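Local atomic coordinates of possible galactose mutarotase (PDB entry 4RNL), a protein that probably interconverts the alpha and beta anomers of galactose or a related aldose. Residues 196-210 against 234-248. Sequence-based numbering, arbitrary orientation. Where two conformers were deposited one is given.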
ATOM      1  N   ALA A 196     -13.648   3.216 -11.851  1.00 14.30           N
ATOM      2  CA  ALA A 196     -14.645   2.188 -11.509  1.00 16.66           C
ATOM      3  C   ALA A 196     -14.953   1.267 -12.691  1.00 14.07           C
ATOM      4  O   ALA A 196     -15.527   0.188 -12.510  1.00 16.45           O
ATOM      5  CB  ALA A 196     -15.926   2.816 -10.964  1.00 15.13           C
ATOM      6  N   GLY A 197     -14.569   1.702 -13.895  1.00  8.77           N
ATOM      7  CA  GLY A 197     -14.705   0.889 -15.090  1.00 12.77           C
ATOM      8  C   GLY A 197     -13.607  -0.153 -15.261  1.00 15.30           C
ATOM      9  O   GLY A 197     -13.716  -1.028 -16.132  1.00 14.66           O
ATOM     10  N   HIS A 198     -12.553  -0.076 -14.448  1.00 10.31           N
ATOM     11  CA  HIS A 198     -11.490  -1.092 -14.504  1.00  8.35           C
ATOM     12  C   HIS A 198     -12.047  -2.469 -14.169  1.00 12.36           C
ATOM     13  O   HIS A 198     -12.907  -2.610 -13.298  1.00 13.13           O
ATOM     14  CB  HIS A 198     -10.367  -0.813 -13.503  1.00  8.07           C
ATOM     15  CG  HIS A 198      -9.513   0.371 -13.840  1.00 16.61           C
ATOM     16  ND1 HIS A 198      -9.921   1.371 -14.696  1.00 18.82           N
ATOM     17  CD2 HIS A 198      -8.275   0.715 -13.419  1.00 15.66           C
ATOM     18  CE1 HIS A 198      -8.968   2.281 -14.789  1.00 17.42           C
ATOM     19  NE2 HIS A 198      -7.960   1.911 -14.018  1.00 14.37           N
ATOM     20  N   GLU A 199     -11.519  -3.492 -14.832  1.00 12.39           N
ATOM     21  CA  GLU A 199     -11.914  -4.864 -14.542  1.00  8.94           C
ATOM     22  C   GLU A 199     -10.932  -5.455 -13.543  1.00 10.24           C
ATOM     23  O   GLU A 199      -9.713  -5.353 -13.717  1.00 12.03           O
ATOM     24  CB  GLU A 199     -11.943  -5.689 -15.828  1.00 12.10           C
ATOM     25  CG  GLU A 199     -13.004  -5.193 -16.810  1.00 14.73           C
ATOM     26  CD  GLU A 199     -13.008  -5.952 -18.119  1.00 23.52           C
ATOM     27  OE1 GLU A 199     -11.996  -6.623 -18.429  1.00 23.01           O
ATOM     28  OE2 GLU A 199     -14.032  -5.871 -18.842  1.00 19.49           O
ATOM     29  N   LEU A 200     -11.470  -6.053 -12.484  1.00 10.17           N
ATOM     30  CA  LEU A 200     -10.647  -6.635 -11.430  1.00 11.25           C
ATOM     31  C   LEU A 200     -10.984  -8.103 -11.285  1.00 10.70           C
ATOM     32  O   LEU A 200     -12.160  -8.468 -11.267  1.00  9.70           O
ATOM     33  CB  LEU A 200     -10.914  -5.927 -10.094  1.00 14.05           C
ATOM     34  CG  LEU A 200     -10.173  -6.483  -8.872  1.00 11.39           C
ATOM     35  CD1 LEU A 200      -8.670  -6.361  -9.069  1.00 14.16           C
ATOM     36  CD2 LEU A 200     -10.604  -5.774  -7.604  1.00  7.35           C
ATOM     37  N   ARG A 201      -9.955  -8.939 -11.204  1.00  8.92           N
ATOM     38  CA  ARG A 201     -10.111 -10.326 -10.776  1.00  9.93           C
ATOM     39  C   ARG A 201      -9.283 -10.535  -9.514  1.00 15.07           C
ATOM     40  O   ARG A 201      -8.131 -10.109  -9.458  1.00 12.38           O
ATOM     41  CB  ARG A 201      -9.648 -11.295 -11.875  1.00 12.42           C
ATOM     42  CG  ARG A 201      -9.829 -12.765 -11.474  1.00 16.21           C
ATOM     43  CD  ARG A 201      -9.357 -13.747 -12.552  1.00 23.87           C
ATOM     44  NE  ARG A 201      -7.899 -13.776 -12.658  1.00 32.58           N
ATOM     45  CZ  ARG A 201      -7.091 -14.399 -11.801  1.00 41.10           C
ATOM     46  NH1 ARG A 201      -7.587 -15.056 -10.758  1.00 39.96           N
ATOM     47  NH2 ARG A 201      -5.777 -14.362 -11.980  1.00 45.85           N
ATOM     48  N   LEU A 202      -9.863 -11.178  -8.498  1.00 10.00           N
ATOM     49  CA  LEU A 202      -9.123 -11.478  -7.269  1.00 12.36           C
ATOM     50  C   LEU A 202      -9.136 -12.962  -7.010  1.00 14.71           C
ATOM     51  O   LEU A 202     -10.167 -13.622  -7.167  1.00 17.60           O
ATOM     52  CB  LEU A 202      -9.733 -10.771  -6.050  1.00 10.07           C
ATOM     53  CG  LEU A 202      -9.820  -9.249  -6.055  1.00 13.29           C
ATOM     54  CD1 LEU A 202     -10.614  -8.777  -4.836  1.00 11.79           C
ATOM     55  CD2 LEU A 202      -8.419  -8.630  -6.073  1.00 15.40           C
ATOM     56  N   ALA A 203      -7.994 -13.498  -6.602  1.00 12.93           N
ATOM     57  CA  ALA A 203      -7.946 -14.899  -6.206  1.00 12.72           C
ATOM     58  C   ALA A 203      -8.361 -14.999  -4.746  1.00 15.94           C
ATOM     59  O   ALA A 203      -7.550 -15.327  -3.880  1.00 11.90           O
ATOM     60  CB  ALA A 203      -6.554 -15.471  -6.418  1.00 15.04           C
ATOM     61  N   ALA A 204      -9.634 -14.714  -4.487  1.00 13.42           N
ATOM     62  CA  ALA A 204     -10.175 -14.657  -3.127  1.00 11.36           C
ATOM     63  C   ALA A 204     -11.620 -15.159  -3.095  1.00 13.88           C
ATOM     64  O   ALA A 204     -12.510 -14.555  -3.705  1.00 15.99           O
ATOM     65  CB  ALA A 204     -10.116 -13.218  -2.608  1.00 12.54           C
ATOM     66  N   SER A 205     -11.859 -16.265  -2.404  0.52 10.45           N
ATOM     67  CA  SER A 205     -13.210 -16.806  -2.326  0.52 11.64           C
ATOM     68  C   SER A 205     -13.927 -16.314  -1.075  0.52 11.35           C
ATOM     69  O   SER A 205     -15.104 -16.620  -0.864  0.52 12.21           O
ATOM     70  CB  SER A 205     -13.182 -18.335  -2.338  0.52 14.55           C
ATOM     71  OG  SER A 205     -12.545 -18.841  -1.181  0.52 12.95           O
ATOM     72  N   ARG A 206     -13.212 -15.560  -0.240  0.52  9.47           N
ATOM     73  CA  ARG A 206     -13.769 -15.068   1.019  0.52  9.85           C
ATOM     74  C   ARG A 206     -13.349 -13.631   1.296  0.52  9.19           C
ATOM     75  O   ARG A 206     -12.359 -13.153   0.747  0.52 11.52           O
ATOM     76  CB  ARG A 206     -13.329 -15.963   2.183  0.52 10.67           C
ATOM     77  CG  ARG A 206     -13.839 -17.394   2.107  0.52 10.47           C
ATOM     78  CD  ARG A 206     -13.628 -18.122   3.431  0.52 17.47           C
ATOM     79  NE  ARG A 206     -14.064 -19.512   3.371  0.52 19.66           N
ATOM     80  CZ  ARG A 206     -15.216 -19.967   3.858  0.52 24.82           C
ATOM     81  NH1 ARG A 206     -16.071 -19.143   4.455  0.52 22.09           N
ATOM     82  NH2 ARG A 206     -15.513 -21.254   3.750  0.52 23.26           N
ATOM     83  N   TYR A 207     -14.104 -12.943   2.150  1.00 12.09           N
ATOM     84  CA  TYR A 207     -13.773 -11.556   2.530  1.00  9.74           C
ATOM     85  C   TYR A 207     -14.106 -11.321   3.997  1.00 12.99           C
ATOM     86  O   TYR A 207     -14.687 -12.181   4.653  1.00 13.42           O
ATOM     87  CB  TYR A 207     -14.489 -10.527   1.635  1.00 10.87           C
ATOM     88  CG  TYR A 207     -15.928 -10.292   2.022  1.00 13.27           C
ATOM     89  CD1 TYR A 207     -16.892 -11.278   1.826  1.00 12.68           C
ATOM     90  CD2 TYR A 207     -16.328  -9.079   2.576  1.00 15.31           C
ATOM     91  CE1 TYR A 207     -18.215 -11.063   2.189  1.00 14.93           C
ATOM     92  CE2 TYR A 207     -17.645  -8.857   2.934  1.00 15.24           C
ATOM     93  CZ  TYR A 207     -18.580  -9.849   2.737  1.00 16.51           C
ATOM     94  OH  TYR A 207     -19.886  -9.631   3.113  1.00 15.10           O
ATOM     95  N   THR A 208     -13.732 -10.151   4.505  1.00 12.30           N
ATOM     96  CA  THR A 208     -13.906  -9.819   5.916  1.00 13.94           C
ATOM     97  C   THR A 208     -14.990  -8.758   6.102  1.00 13.67           C
ATOM     98  O   THR A 208     -14.714  -7.563   5.971  1.00 16.02           O
ATOM     99  CB  THR A 208     -12.581  -9.248   6.458  1.00 16.34           C
ATOM    100  OG1 THR A 208     -11.554 -10.218   6.260  1.00 23.12           O
ATOM    101  CG2 THR A 208     -12.691  -8.955   7.927  1.00 18.90           C
ATOM    102  N   PRO A 209     -16.231  -9.186   6.400  1.00 13.35           N
ATOM    103  CA  PRO A 209     -17.309  -8.213   6.622  1.00 14.05           C
ATOM    104  C   PRO A 209     -16.996  -7.351   7.838  1.00 12.98           C
ATOM    105  O   PRO A 209     -16.411  -7.855   8.798  1.00 14.13           O
ATOM    106  CB  PRO A 209     -18.542  -9.083   6.906  1.00 15.28           C
ATOM    107  CG  PRO A 209     -18.177 -10.470   6.511  1.00 17.46           C
ATOM    108  CD  PRO A 209     -16.685 -10.583   6.519  1.00 12.86           C
ATOM    109  N   VAL A 210     -17.368  -6.073   7.801  1.00 12.92           N
ATOM    110  CA  VAL A 210     -17.010  -5.146   8.876  1.00 14.73           C
ATOM    111  C   VAL A 210     -18.229  -4.371   9.379  1.00 16.02           C
ATOM    112  O   VAL A 210     -19.266  -4.331   8.710  1.00 16.13           O
ATOM    113  CB  VAL A 210     -15.907  -4.154   8.419  1.00 14.53           C
ATOM    114  CG1 VAL A 210     -14.572  -4.882   8.221  1.00 14.86           C
ATOM    115  CG2 VAL A 210     -16.326  -3.442   7.135  1.00 17.30           C
ATOM    116  N   ALA A 234     -13.118 -11.918 -13.594  1.00 15.61           N
ATOM    117  CA  ALA A 234     -12.843 -10.501 -13.857  1.00 14.76           C
ATOM    118  C   ALA A 234     -14.116  -9.743 -14.167  1.00 13.64           C
ATOM    119  O   ALA A 234     -14.920 -10.201 -14.965  1.00 13.41           O
ATOM    120  CB  ALA A 234     -11.873 -10.355 -15.011  1.00 12.55           C
ATOM    121  N   ARG A 235     -14.295  -8.583 -13.536  1.00 13.38           N
ATOM    122  CA  ARG A 235     -15.488  -7.764 -13.756  1.00 13.18           C
ATOM    123  C   ARG A 235     -15.200  -6.326 -13.357  1.00 11.03           C
ATOM    124  O   ARG A 235     -14.299  -6.079 -12.559  1.00 10.72           O
ATOM    125  CB  ARG A 235     -16.652  -8.293 -12.908  1.00 15.75           C
ATOM    126  CG  ARG A 235     -16.231  -8.627 -11.478  1.00 27.37           C
ATOM    127  CD  ARG A 235     -17.375  -8.493 -10.473  1.00 28.03           C
ATOM    128  NE  ARG A 235     -17.515  -7.117 -10.020  1.00 21.00           N
ATOM    129  CZ  ARG A 235     -17.828  -6.760  -8.782  1.00 17.60           C
ATOM    130  NH1 ARG A 235     -18.051  -7.680  -7.852  1.00 15.45           N
ATOM    131  NH2 ARG A 235     -17.912  -5.477  -8.478  1.00 14.42           N
ATOM    132  N   ALA A 236     -15.986  -5.387 -13.874  1.00 11.59           N
ATOM    133  CA  ALA A 236     -15.827  -3.982 -13.499  1.00 10.78           C
ATOM    134  C   ALA A 236     -15.940  -3.816 -11.983  1.00 14.58           C
ATOM    135  O   ALA A 236     -16.785  -4.462 -11.353  1.00 12.20           O
ATOM    136  CB  ALA A 236     -16.864  -3.124 -14.210  1.00 13.36           C
ATOM    137  N   VAL A 237     -15.080  -2.981 -11.399  1.00 11.91           N
ATOM    138  CA  VAL A 237     -15.136  -2.709  -9.964  1.00 12.32           C
ATOM    139  C   VAL A 237     -16.508  -2.131  -9.602  1.00 12.59           C
ATOM    140  O   VAL A 237     -17.193  -2.642  -8.700  1.00 11.01           O
ATOM    141  CB  VAL A 237     -13.990  -1.778  -9.507  1.00 11.53           C
ATOM    142  CG1 VAL A 237     -14.197  -1.371  -8.048  1.00 11.14           C
ATOM    143  CG2 VAL A 237     -12.639  -2.489  -9.668  1.00 11.23           C
ATOM    144  N   ALA A 238     -16.895  -1.081 -10.323  1.00 10.04           N
ATOM    145  CA  ALA A 238     -18.267  -0.558 -10.359  1.00 12.15           C
ATOM    146  C   ALA A 238     -18.803   0.090  -9.079  1.00 16.12           C
ATOM    147  O   ALA A 238     -19.415   1.158  -9.139  1.00 15.09           O
ATOM    148  CB  ALA A 238     -19.238  -1.623 -10.864  1.00 14.50           C
ATOM    149  N   GLY A 239     -18.593  -0.549  -7.933  1.00 15.65           N
ATOM    150  CA  GLY A 239     -19.123  -0.023  -6.684  1.00 14.87           C
ATOM    151  C   GLY A 239     -18.053   0.531  -5.763  1.00 14.69           C
ATOM    152  O   GLY A 239     -16.869   0.562  -6.117  1.00 14.05           O
ATOM    153  N   ALA A 240     -18.479   0.979  -4.583  1.00 12.68           N
ATOM    154  CA  ALA A 240     -17.562   1.454  -3.557  1.00 14.40           C
ATOM    155  C   ALA A 240     -17.130   0.271  -2.696  1.00  9.61           C
ATOM    156  O   ALA A 240     -17.960  -0.571  -2.330  1.00 12.40           O
ATOM    157  CB  ALA A 240     -18.248   2.503  -2.693  1.00 13.78           C
ATOM    158  N   TYR A 241     -15.838   0.209  -2.385  1.00  9.88           N
ATOM    159  CA  TYR A 241     -15.295  -0.820  -1.505  1.00 10.79           C
ATOM    160  C   TYR A 241     -14.320  -0.209  -0.517  1.00 11.34           C
ATOM    161  O   TYR A 241     -13.646   0.782  -0.813  1.00  8.92           O
ATOM    162  CB  TYR A 241     -14.586  -1.925  -2.316  1.00  9.53           C
ATOM    163  CG  TYR A 241     -15.530  -2.707  -3.202  1.00 10.20           C
ATOM    164  CD1 TYR A 241     -16.198  -3.823  -2.713  1.00  9.22           C
ATOM    165  CD2 TYR A 241     -15.758  -2.322  -4.516  1.00  9.63           C
ATOM    166  CE1 TYR A 241     -17.082  -4.538  -3.510  1.00 10.22           C
ATOM    167  CE2 TYR A 241     -16.641  -3.031  -5.332  1.00 12.18           C
ATOM    168  CZ  TYR A 241     -17.298  -4.138  -4.817  1.00 11.75           C
ATOM    169  OH  TYR A 241     -18.173  -4.851  -5.614  1.00 13.04           O
ATOM    170  N   ASP A 242     -14.261  -0.799   0.669  1.00 11.40           N
ATOM    171  CA  ASP A 242     -13.208  -0.525   1.633  1.00 10.34           C
ATOM    172  C   ASP A 242     -13.156  -1.775   2.490  1.00 10.57           C
ATOM    173  O   ASP A 242     -13.542  -1.761   3.662  1.00 14.33           O
ATOM    174  CB  ASP A 242     -13.542   0.707   2.472  1.00 11.70           C
ATOM    175  CG  ASP A 242     -12.398   1.121   3.381  1.00 19.45           C
ATOM    176  OD1 ASP A 242     -11.294   0.533   3.265  1.00 14.49           O
ATOM    177  OD2 ASP A 242     -12.602   2.041   4.208  1.00 21.76           O
ATOM    178  N   HIS A 243     -12.716  -2.868   1.871  1.00  8.01           N
ATOM    179  CA  HIS A 243     -12.878  -4.206   2.434  1.00  8.11           C
ATOM    180  C   HIS A 243     -11.647  -5.057   2.216  1.00 10.08           C
ATOM    181  O   HIS A 243     -10.978  -4.946   1.186  1.00 11.99           O
ATOM    182  CB  HIS A 243     -14.070  -4.898   1.780  1.00  9.47           C
ATOM    183  CG  HIS A 243     -15.382  -4.258   2.107  1.00 12.94           C
ATOM    184  ND1 HIS A 243     -15.835  -3.130   1.458  1.00 12.75           N
ATOM    185  CD2 HIS A 243     -16.320  -4.569   3.031  1.00 17.08           C
ATOM    186  CE1 HIS A 243     -17.012  -2.784   1.955  1.00 12.47           C
ATOM    187  NE2 HIS A 243     -17.331  -3.645   2.908  1.00 14.36           N
ATOM    188  N   ASN A 244     -11.354  -5.904   3.200  1.00 10.01           N
ATOM    189  CA  ASN A 244     -10.279  -6.875   3.106  1.00 10.17           C
ATOM    190  C   ASN A 244     -10.790  -8.176   2.504  1.00 11.94           C
ATOM    191  O   ASN A 244     -11.838  -8.691   2.911  1.00 12.30           O
ATOM    192  CB  ASN A 244      -9.708  -7.155   4.508  1.00 12.25           C
ATOM    193  CG  ASN A 244      -8.694  -8.292   4.513  1.00 13.59           C
ATOM    194  OD1 ASN A 244      -7.532  -8.106   4.137  1.00 11.26           O
ATOM    195  ND2 ASN A 244      -9.125  -9.472   4.963  1.00  9.67           N
ATOM    196  N   PHE A 245     -10.042  -8.704   1.540  1.00  9.47           N
ATOM    197  CA  PHE A 245     -10.308 -10.025   0.978  1.00 14.34           C
ATOM    198  C   PHE A 245      -9.325 -11.050   1.550  1.00 12.26           C
ATOM    199  O   PHE A 245      -8.138 -10.770   1.687  1.00 12.25           O
ATOM    200  CB  PHE A 245     -10.215  -9.965  -0.556  1.00 10.44           C
ATOM    201  CG  PHE A 245     -11.318  -9.161  -1.184  1.00 11.24           C
ATOM    202  CD1 PHE A 245     -11.249  -7.773  -1.219  1.00 12.80           C
ATOM    203  CD2 PHE A 245     -12.454  -9.791  -1.677  1.00 15.02           C
ATOM    204  CE1 PHE A 245     -12.276  -7.021  -1.763  1.00 14.29           C
ATOM    205  CE2 PHE A 245     -13.488  -9.045  -2.227  1.00 12.11           C
ATOM    206  CZ  PHE A 245     -13.408  -7.667  -2.265  1.00 13.85           C
ATOM    207  N   ALA A 246      -9.833 -12.230   1.901  1.00  9.53           N
ATOM    208  CA  ALA A 246      -8.986 -13.330   2.348  1.00 13.25           C
ATOM    209  C   ALA A 246      -8.491 -14.077   1.113  1.00 14.63           C
ATOM    210  O   ALA A 246      -9.232 -14.841   0.488  1.00 13.98           O
ATOM    211  CB  ALA A 246      -9.780 -14.267   3.273  1.00 10.80           C
ATOM    212  N   LEU A 247      -7.239 -13.846   0.750  1.00 11.62           N
ATOM    213  CA  LEU A 247      -6.685 -14.436  -0.459  1.00 11.31           C
ATOM    214  C   LEU A 247      -6.581 -15.942  -0.335  1.00 12.92           C
ATOM    215  O   LEU A 247      -6.172 -16.460   0.708  1.00 14.11           O
ATOM    216  CB  LEU A 247      -5.299 -13.835  -0.728  1.00  9.72           C
ATOM    217  CG  LEU A 247      -5.343 -12.315  -0.857  1.00  8.97           C
ATOM    218  CD1 LEU A 247      -3.938 -11.745  -1.044  1.00  9.13           C
ATOM    219  CD2 LEU A 247      -6.236 -11.929  -2.028  1.00 14.45           C
ATOM    220  N   ASP A 248      -6.959 -16.657  -1.392  1.00 14.67           N
ATOM    221  CA  ASP A 248      -6.849 -18.115  -1.378  1.00 14.83           C
ATOM    222  C   ASP A 248      -5.396 -18.537  -1.147  1.00 11.35           C
ATOM    223  O   ASP A 248      -4.477 -18.002  -1.773  1.00 15.80           O
ATOM    224  CB  ASP A 248      -7.380 -18.712  -2.688  1.00 15.44           C
ATOM    225  CG  ASP A 248      -8.855 -18.390  -2.920  1.00 23.11           C
ATOM    226  OD1 ASP A 248      -9.580 -18.127  -1.933  1.00 27.36           O
ATOM    227  OD2 ASP A 248      -9.290 -18.409  -4.087  1.00 30.27           O
TER
HETATM  228  O   HOH W   1      -4.826 -16.264  -3.858  1.00 20.80           O
HETATM  229  O   HOH W   2     -12.708  -5.754   5.653  1.00 15.90           O
HETATM  230  O   HOH W   3     -18.831  -5.456   5.312  1.00 19.30           O
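In the beta-sandwich fold of the galactose mutarotase family, two antiparallel pairings join these segments: strand 199-202 with 235-236 at the margin of one sheet, and strand 206-208 with 242-246 in another. In the first, Leu200 N gives a nearly straight bond (170°) to Arg235 O, and Arg235 N returns one to Leu200 O. Val237 N reaches His198 O at 2.9 Å, while its CG2 packs on Leu200 CB. Arg235 suits this edge because its coplanar N-H donors can serve a carbonyl and a phenol oxygen together: with the chain bent at chi3 (-84°), NE and NH2 both converge on Ala236 O, and NH2 also meets Tyr241 OH at 2.9 Å. An alanine here is likely to leave Ala236 O without its two donors and the 237-241 loop less firmly tied. Between the pairings, Leu202 sets CD1 squarely over the Phe245 ring, 3.6 Å from its centroid, a CH-pi contact. Asp248 OD1 accepts from Ser205 N and OG, which approach from opposite faces of the carboxylate plane. In the second pairing, Thr208 N bonds Asn244 O. An amide fits at Asn244: OD1 accepts from Gln310 NE2, while ND2 donates in its own plane to Thr208 OG1 (2.9 Å).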